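Local coordinates for congerin-2 (Conger myriaster, PDB 1IS3), which binds beta-galactosides as a homodimeric galectin of the conger eel, although its physiological role is not yet known, at residues 32-37 with 41-46; 60-65 with 110-115. All coordinates share one frame; numbering follows the deposited sequence.

Contact 1 (32-37 with 41-46). With GAL (beta-D-galactopyranose), chain B.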
loop_
_atom_site.group_PDB
_atom_site.type_symbol
_atom_site.label_atom_id
_atom_site.label_comp_id
_atom_site.label_asym_id
_atom_site.label_seq_id
_atom_site.Cartn_x
_atom_site.Cartn_y
_atom_site.Cartn_z
ATOM N N ILE A 32 -11.703 -4.814 -6.919
ATOM C CA ILE A 32 -10.690 -3.815 -6.636
ATOM C C ILE A 32 -11.521 -2.523 -6.415
ATOM O O ILE A 32 -12.430 -2.182 -7.204
ATOM C CB ILE A 32 -9.724 -3.666 -7.849
ATOM C CG1 ILE A 32 -8.950 -4.990 -8.062
ATOM C CG2 ILE A 32 -8.781 -2.455 -7.611
ATOM C CD1 ILE A 32 -8.309 -5.107 -9.504
ATOM N N ASN A 33 -11.194 -1.768 -5.369
ATOM C CA ASN A 33 -12.007 -0.620 -4.952
ATOM C C ASN A 33 -11.126 0.604 -4.715
ATOM O O ASN A 33 -10.084 0.446 -4.064
ATOM C CB ASN A 33 -12.743 -0.950 -3.647
ATOM C CG ASN A 33 -13.632 -2.159 -3.809
ATOM O OD1 ASN A 33 -14.716 -2.030 -4.358
ATOM N ND2 ASN A 33 -13.220 -3.365 -3.445
ATOM N N VAL A 34 -11.475 1.763 -5.243
ATOM C CA VAL A 34 -10.719 2.993 -5.083
ATOM C C VAL A 34 -11.737 3.978 -4.496
ATOM O O VAL A 34 -12.828 4.162 -5.054
ATOM C CB VAL A 34 -10.206 3.475 -6.465
ATOM C CG1 VAL A 34 -9.530 4.826 -6.349
ATOM C CG2 VAL A 34 -9.191 2.466 -7.025
ATOM N N GLY A 35 -11.452 4.590 -3.357
ATOM C CA GLY A 35 -12.366 5.562 -2.776
ATOM C C GLY A 35 -11.803 6.173 -1.501
ATOM O O GLY A 35 -10.600 6.487 -1.414
ATOM N N GLU A 36 -12.715 6.339 -0.555
ATOM C CA GLU A 36 -12.399 6.995 0.702
ATOM C C GLU A 36 -12.555 6.021 1.845
ATOM O O GLU A 36 -11.837 6.169 2.830
ATOM C CB GLU A 36 -13.334 8.182 1.013
ATOM C CG GLU A 36 -13.503 9.290 -0.033
ATOM C CD GLU A 36 -14.676 10.324 0.091
ATOM O OE1 GLU A 36 -14.524 11.412 -0.505
ATOM O OE2 GLU A 36 -15.732 10.086 0.735
ATOM N N SER A 37 -13.453 5.024 1.811
ATOM C CA SER A 37 -13.688 4.134 2.924
ATOM C C SER A 37 -14.398 2.896 2.353
ATOM O O SER A 37 -14.752 2.870 1.171
ATOM C CB SER A 37 -14.587 4.844 3.968
ATOM O OG SER A 37 -15.942 5.023 3.535
ATOM N N ILE A 41 -17.019 4.537 -2.237
ATOM C CA ILE A 41 -16.119 3.964 -3.250
ATOM C C ILE A 41 -16.439 4.640 -4.566
ATOM O O ILE A 41 -17.585 4.579 -5.054
ATOM C CB ILE A 41 -16.332 2.402 -3.374
ATOM C CG1 ILE A 41 -16.039 1.708 -2.033
ATOM C CG2 ILE A 41 -15.393 1.830 -4.432
ATOM C CD1 ILE A 41 -16.504 0.245 -1.996
ATOM N N ALA A 42 -15.447 5.305 -5.130
ATOM C CA ALA A 42 -15.631 5.989 -6.403
ATOM C C ALA A 42 -15.571 5.018 -7.612
ATOM O O ALA A 42 -16.248 5.198 -8.639
ATOM C CB ALA A 42 -14.547 7.062 -6.582
ATOM N N MET A 43 -14.770 3.954 -7.503
ATOM C CA MET A 43 -14.686 2.987 -8.583
ATOM C C MET A 43 -14.584 1.606 -7.930
ATOM O O MET A 43 -13.584 1.318 -7.255
ATOM C CB MET A 43 -13.451 3.293 -9.426
ATOM C CG MET A 43 -13.395 2.619 -10.810
ATOM S SD MET A 43 -13.217 0.837 -10.736
ATOM C CE MET A 43 -11.569 0.662 -10.098
ATOM N N HIS A 44 -15.664 0.830 -8.017
ATOM C CA HIS A 44 -15.720 -0.560 -7.599
ATOM C C HIS A 44 -15.620 -1.416 -8.877
ATOM O O HIS A 44 -16.461 -1.219 -9.748
ATOM C CB HIS A 44 -17.049 -0.811 -6.876
ATOM C CG HIS A 44 -17.413 -2.289 -6.601
ATOM N ND1 HIS A 44 -16.914 -3.108 -5.677
ATOM C CD2 HIS A 44 -18.431 -3.013 -7.224
ATOM C CE1 HIS A 44 -17.556 -4.259 -5.684
ATOM N NE2 HIS A 44 -18.472 -4.189 -6.623
ATOM N N MET A 45 -14.678 -2.346 -9.047
ATOM C CA MET A 45 -14.576 -3.167 -10.235
ATOM C C MET A 45 -14.694 -4.608 -9.722
ATOM O O MET A 45 -13.770 -5.166 -9.089
ATOM C CB MET A 45 -13.238 -2.894 -10.838
ATOM C CG MET A 45 -13.013 -3.753 -12.036
ATOM S SD MET A 45 -11.322 -3.453 -12.631
ATOM C CE MET A 45 -11.696 -3.932 -14.274
ATOM N N ASP A 46 -15.842 -5.239 -9.936
ATOM C CA ASP A 46 -16.090 -6.561 -9.430
ATOM C C ASP A 46 -15.877 -7.580 -10.543
ATOM O O ASP A 46 -16.305 -7.382 -11.686
ATOM C CB ASP A 46 -17.511 -6.581 -8.890
ATOM C CG ASP A 46 -17.790 -7.734 -7.956
ATOM O OD1 ASP A 46 -16.889 -8.229 -7.296
ATOM O OD2 ASP A 46 -18.937 -8.160 -7.868
HETATM C C1 GAL B . -24.354 -5.837 -6.206
HETATM C C2 GAL B . -23.396 -6.484 -5.214
HETATM C C3 GAL B . -22.442 -5.451 -4.632
HETATM C C4 GAL B . -21.742 -4.686 -5.760
HETATM C C5 GAL B . -22.795 -4.094 -6.686
HETATM C C6 GAL B . -22.192 -3.354 -7.850
HETATM O O2 GAL B . -24.136 -7.081 -4.167
HETATM O O3 GAL B . -21.481 -6.099 -3.815
HETATM O O4 GAL B . -20.879 -5.548 -6.493
HETATM O O5 GAL B . -23.626 -5.138 -7.226
HETATM O O6 GAL B . -23.202 -2.755 -8.641
#

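Contact 2 (60-65 with 110-115). With GAL (beta-D-galactopyranose), chain B.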
loop_
_atom_site.group_PDB
_atom_site.type_symbol
_atom_site.label_atom_id
_atom_site.label_comp_id
_atom_site.label_asym_id
_atom_site.label_seq_id
_atom_site.Cartn_x
_atom_site.Cartn_y
_atom_site.Cartn_z
ATOM N N LEU A 60 -18.906 -2.688 -12.925
ATOM C CA LEU A 60 -18.328 -1.473 -12.364
ATOM C C LEU A 60 -19.412 -0.562 -11.781
ATOM O O LEU A 60 -20.509 -0.434 -12.357
ATOM C CB LEU A 60 -17.556 -0.718 -13.444
ATOM C CG LEU A 60 -16.326 -1.506 -13.903
ATOM C CD1 LEU A 60 -16.689 -2.329 -15.132
ATOM C CD2 LEU A 60 -15.194 -0.552 -14.173
ATOM N N ASN A 61 -19.141 0.048 -10.631
ATOM C CA ASN A 61 -20.115 0.928 -10.005
ATOM C C ASN A 61 -19.480 1.824 -8.944
ATOM O O ASN A 61 -18.278 1.699 -8.674
ATOM C CB ASN A 61 -21.235 0.076 -9.379
ATOM C CG ASN A 61 -22.613 0.757 -9.292
ATOM O OD1 ASN A 61 -22.754 1.963 -9.447
ATOM N ND2 ASN A 61 -23.673 0.032 -9.000
ATOM N N SER A 62 -20.220 2.785 -8.401
ATOM C CA SER A 62 -19.775 3.610 -7.301
ATOM C C SER A 62 -20.767 3.387 -6.166
ATOM O O SER A 62 -21.963 3.060 -6.373
ATOM C CB SER A 62 -19.750 5.053 -7.766
ATOM O OG SER A 62 -21.048 5.435 -8.217
ATOM N N LEU A 63 -20.259 3.585 -4.954
ATOM C CA LEU A 63 -20.986 3.405 -3.725
ATOM C C LEU A 63 -20.907 4.725 -2.990
ATOM O O LEU A 63 -19.795 5.231 -2.766
ATOM C CB LEU A 63 -20.353 2.312 -2.873
ATOM C CG LEU A 63 -20.945 2.037 -1.503
ATOM C CD1 LEU A 63 -22.357 1.500 -1.613
ATOM C CD2 LEU A 63 -20.126 0.967 -0.825
ATOM N N VAL A 64 -22.071 5.264 -2.629
ATOM C CA VAL A 64 -22.146 6.543 -1.918
ATOM C C VAL A 64 -22.466 6.270 -0.449
ATOM O O VAL A 64 -23.365 5.480 -0.130
ATOM C CB VAL A 64 -23.242 7.426 -2.575
ATOM C CG1 VAL A 64 -23.473 8.739 -1.794
ATOM C CG2 VAL A 64 -22.765 7.775 -3.993
ATOM N N HIS A 65 -21.723 6.922 0.447
ATOM C CA HIS A 65 -21.838 6.684 1.870
ATOM C C HIS A 65 -23.257 6.949 2.372
ATOM O O HIS A 65 -23.858 7.968 2.044
ATOM C CB HIS A 65 -20.795 7.573 2.578
ATOM C CG HIS A 65 -20.878 7.411 4.087
ATOM N ND1 HIS A 65 -20.648 6.321 4.819
ATOM C CD2 HIS A 65 -21.333 8.398 4.934
ATOM C CE1 HIS A 65 -20.965 6.589 6.075
ATOM N NE2 HIS A 65 -21.371 7.834 6.125
ATOM N N PRO A 110 -16.815 6.411 -15.740
ATOM C CA PRO A 110 -16.824 7.807 -15.339
ATOM C C PRO A 110 -16.372 8.047 -13.888
ATOM O O PRO A 110 -16.664 7.286 -12.951
ATOM C CB PRO A 110 -18.267 8.240 -15.577
ATOM C CG PRO A 110 -19.045 6.981 -15.317
ATOM C CD PRO A 110 -18.179 5.924 -15.995
ATOM N N ASN A 111 -15.685 9.168 -13.717
ATOM C CA ASN A 111 -15.337 9.665 -12.383
ATOM C C ASN A 111 -16.549 10.507 -11.979
ATOM O O ASN A 111 -16.588 11.724 -12.183
ATOM C CB ASN A 111 -14.091 10.523 -12.486
ATOM C CG ASN A 111 -13.584 11.066 -11.172
ATOM O OD1 ASN A 111 -12.435 11.488 -11.119
ATOM N ND2 ASN A 111 -14.296 11.081 -10.078
ATOM N N ARG A 112 -17.552 9.872 -11.403
ATOM C CA ARG A 112 -18.842 10.480 -11.110
ATOM C C ARG A 112 -18.821 11.629 -10.130
ATOM O O ARG A 112 -19.593 12.586 -10.248
ATOM C CB ARG A 112 -19.774 9.400 -10.598
ATOM C CG ARG A 112 -20.111 8.419 -11.716
ATOM C CD ARG A 112 -20.894 7.221 -11.206
ATOM N NE ARG A 112 -21.409 6.425 -12.313
ATOM C CZ ARG A 112 -21.916 5.201 -12.179
ATOM N NH1 ARG A 112 -22.343 4.592 -13.280
ATOM N NH2 ARG A 112 -21.968 4.581 -11.009
ATOM N N ASN A 113 -17.940 11.633 -9.139
ATOM C CA ASN A 113 -17.919 12.761 -8.219
ATOM C C ASN A 113 -16.932 13.828 -8.631
ATOM O O ASN A 113 -16.836 14.846 -7.960
ATOM C CB ASN A 113 -17.532 12.354 -6.811
ATOM C CG ASN A 113 -18.164 11.097 -6.275
ATOM O OD1 ASN A 113 -17.489 10.461 -5.453
ATOM N ND2 ASN A 113 -19.327 10.597 -6.700
ATOM N N LYS A 114 -16.178 13.648 -9.717
ATOM C CA LYS A 114 -15.149 14.563 -10.201
ATOM C C LYS A 114 -14.021 14.726 -9.161
ATOM O O LYS A 114 -13.432 15.791 -8.996
ATOM C CB LYS A 114 -15.790 15.932 -10.544
ATOM C CG LYS A 114 -16.852 15.932 -11.652
ATOM C CD LYS A 114 -16.168 16.093 -12.996
ATOM C CE LYS A 114 -15.450 17.454 -13.200
ATOM N NZ LYS A 114 -16.309 18.643 -13.210
ATOM N N ASP A 115 -13.719 13.651 -8.422
ATOM C CA ASP A 115 -12.660 13.654 -7.415
ATOM C C ASP A 115 -11.255 13.717 -8.003
ATOM O O ASP A 115 -10.978 13.183 -9.069
ATOM C CB ASP A 115 -12.746 12.404 -6.545
ATOM C CG ASP A 115 -13.954 12.362 -5.614
ATOM O OD1 ASP A 115 -14.635 11.337 -5.547
ATOM O OD2 ASP A 115 -14.217 13.351 -4.950
HETATM C C1 GAL B . -24.354 -5.837 -6.206
HETATM C C2 GAL B . -23.396 -6.484 -5.214
HETATM C C3 GAL B . -22.442 -5.451 -4.632
HETATM C C4 GAL B . -21.742 -4.686 -5.760
HETATM C C5 GAL B . -22.795 -4.094 -6.686
HETATM C C6 GAL B . -22.192 -3.354 -7.850
HETATM O O2 GAL B . -24.136 -7.081 -4.167
HETATM O O3 GAL B . -21.481 -6.099 -3.815
HETATM O O4 GAL B . -20.879 -5.548 -6.493
HETATM O O5 GAL B . -23.626 -5.138 -7.226
HETATM O O6 GAL B . -23.202 -2.755 -8.641
#

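Contact 1 (32-37 with 41-46)
This beta hairpin of the galectin fold sets a galactose-binding histidine, His-44, beside Asn-33 on the neighbouring strand. Strands 32-34 and 43-46 run antiparallel. Ile-32 faces Met-45 in a hydrogen-bonded pair, with Met-45 N reaching Ile-32 O at 2.9 Å, and Val-34 N likewise meets Met-43 O at 2.9 Å. A classic beta bulge follows: two residues, Ala-42 and Met-43, sit opposite the single Val-34, and Val-34 O takes Met-43 N at 3.1 Å and, weakly, Ala-42 N.

Between the two hydrogen-bonded pairs, Asn-33 and His-44 turn their side chains to the sugar-binding face. The two side chains run alongside each other in the same direction, amide and imidazole only 23° apart in plane. His-44 CG stands anti to the backbone N (chi1 168°), which carries ND1 alongside the amide; ND1 donates to Asn-33 OD1 at 2.8 Å, in both the carbonyl plane and the ring plane. Ile-41 CD1 packs 3.7 Å from that same OD1. On the other face Val-34 CG2 and the methyl of the bent Met-43 chain, CE, meet at 4.3 Å, near Phe-97 and Phe-118.

At the far edge of the imidazole, NE2 is hydrogen-bonded to galactose O4 at 2.8 Å, while the ring also meets that of Trp-69. The imidazole is gripped through both nitrogens, which should hold its rotation, and Asn-33 serves as a second-shell residue that positions a first-shell one although it is not itself among the residues lining the glycan pocket.

Contact 2 (60-65 with 110-115)
A chi1 of -152° leaves Asn-61 CG roughly opposite the backbone N, while Arg-112 runs extended from CG to NE, and the two side chains meet at the arginine's terminal NH2. Ser-62 completes the group, its OG facing the same nitrogen. Arg-112 NH2 spends one hydrogen on each partner: Asn-61 OD1 at 3.1 Å and Ser-62 OG, also at 3.1 Å. Both oxygens sit at the edge of the guanidinium, practically in its plane, and the bond to the serine is the straighter of the two. Arg-112 CD passes 3.5 Å from Ser-62 OG.

The asparagine amide stands nearly perpendicular to the guanidinium, with 86° between the planes. Asn-61 OD1 accepts a second bond, from Ser-62 N at 2.9 Å, and the two donors come from opposite faces of the amide. With its oxygen held this way, the amide presents ND2 to the sugar: Asn-61 ND2 donates to galactose O6 at 2.8 Å, almost straight at 173°. The same ND2 also bonds to the carbonyl oxygen of Gln-70. Beyond the contact, Arg-112 NH1 is tied to the carbonyl oxygen of Gln-71, so the guanidinium clasps the neighbouring strand 68-75 too.

Arg-112 reaches toward strand 57-64 from a type I turn, Asn-111 to Lys-114, in the loop that leads from one sheet to the other. Of the three residues, only Asn-61 touches galactose; Arg-112 and Ser-62 form a second shell behind it, at the edge of the carbohydrate-binding site of the galectin beta-sandwich.

Overall arrangement
Contacts 1 and 2 lie side by side in one antiparallel sheet, their centres about 8 Å apart, because strand 40-48 pairs directly with strand 57-64. His-44 N approaches Asn-61 O at 2.8 Å and Ile-41 O approaches Leu-63 N at 2.9 Å, both probable hydrogen bonds. The shared ligand completes the link. Contact 1 supplies a group at the axial 4-hydroxyl of galactose and contact 2 a group at its 6-hydroxyl, each held by side chains that do not themselves touch the sugar. Arg-29, Arg-48, Tyr-51 and Glu-72 also hydrogen-bond the galactose, and Asp-46 of contact 1 forms salt bridges with both of those arginines.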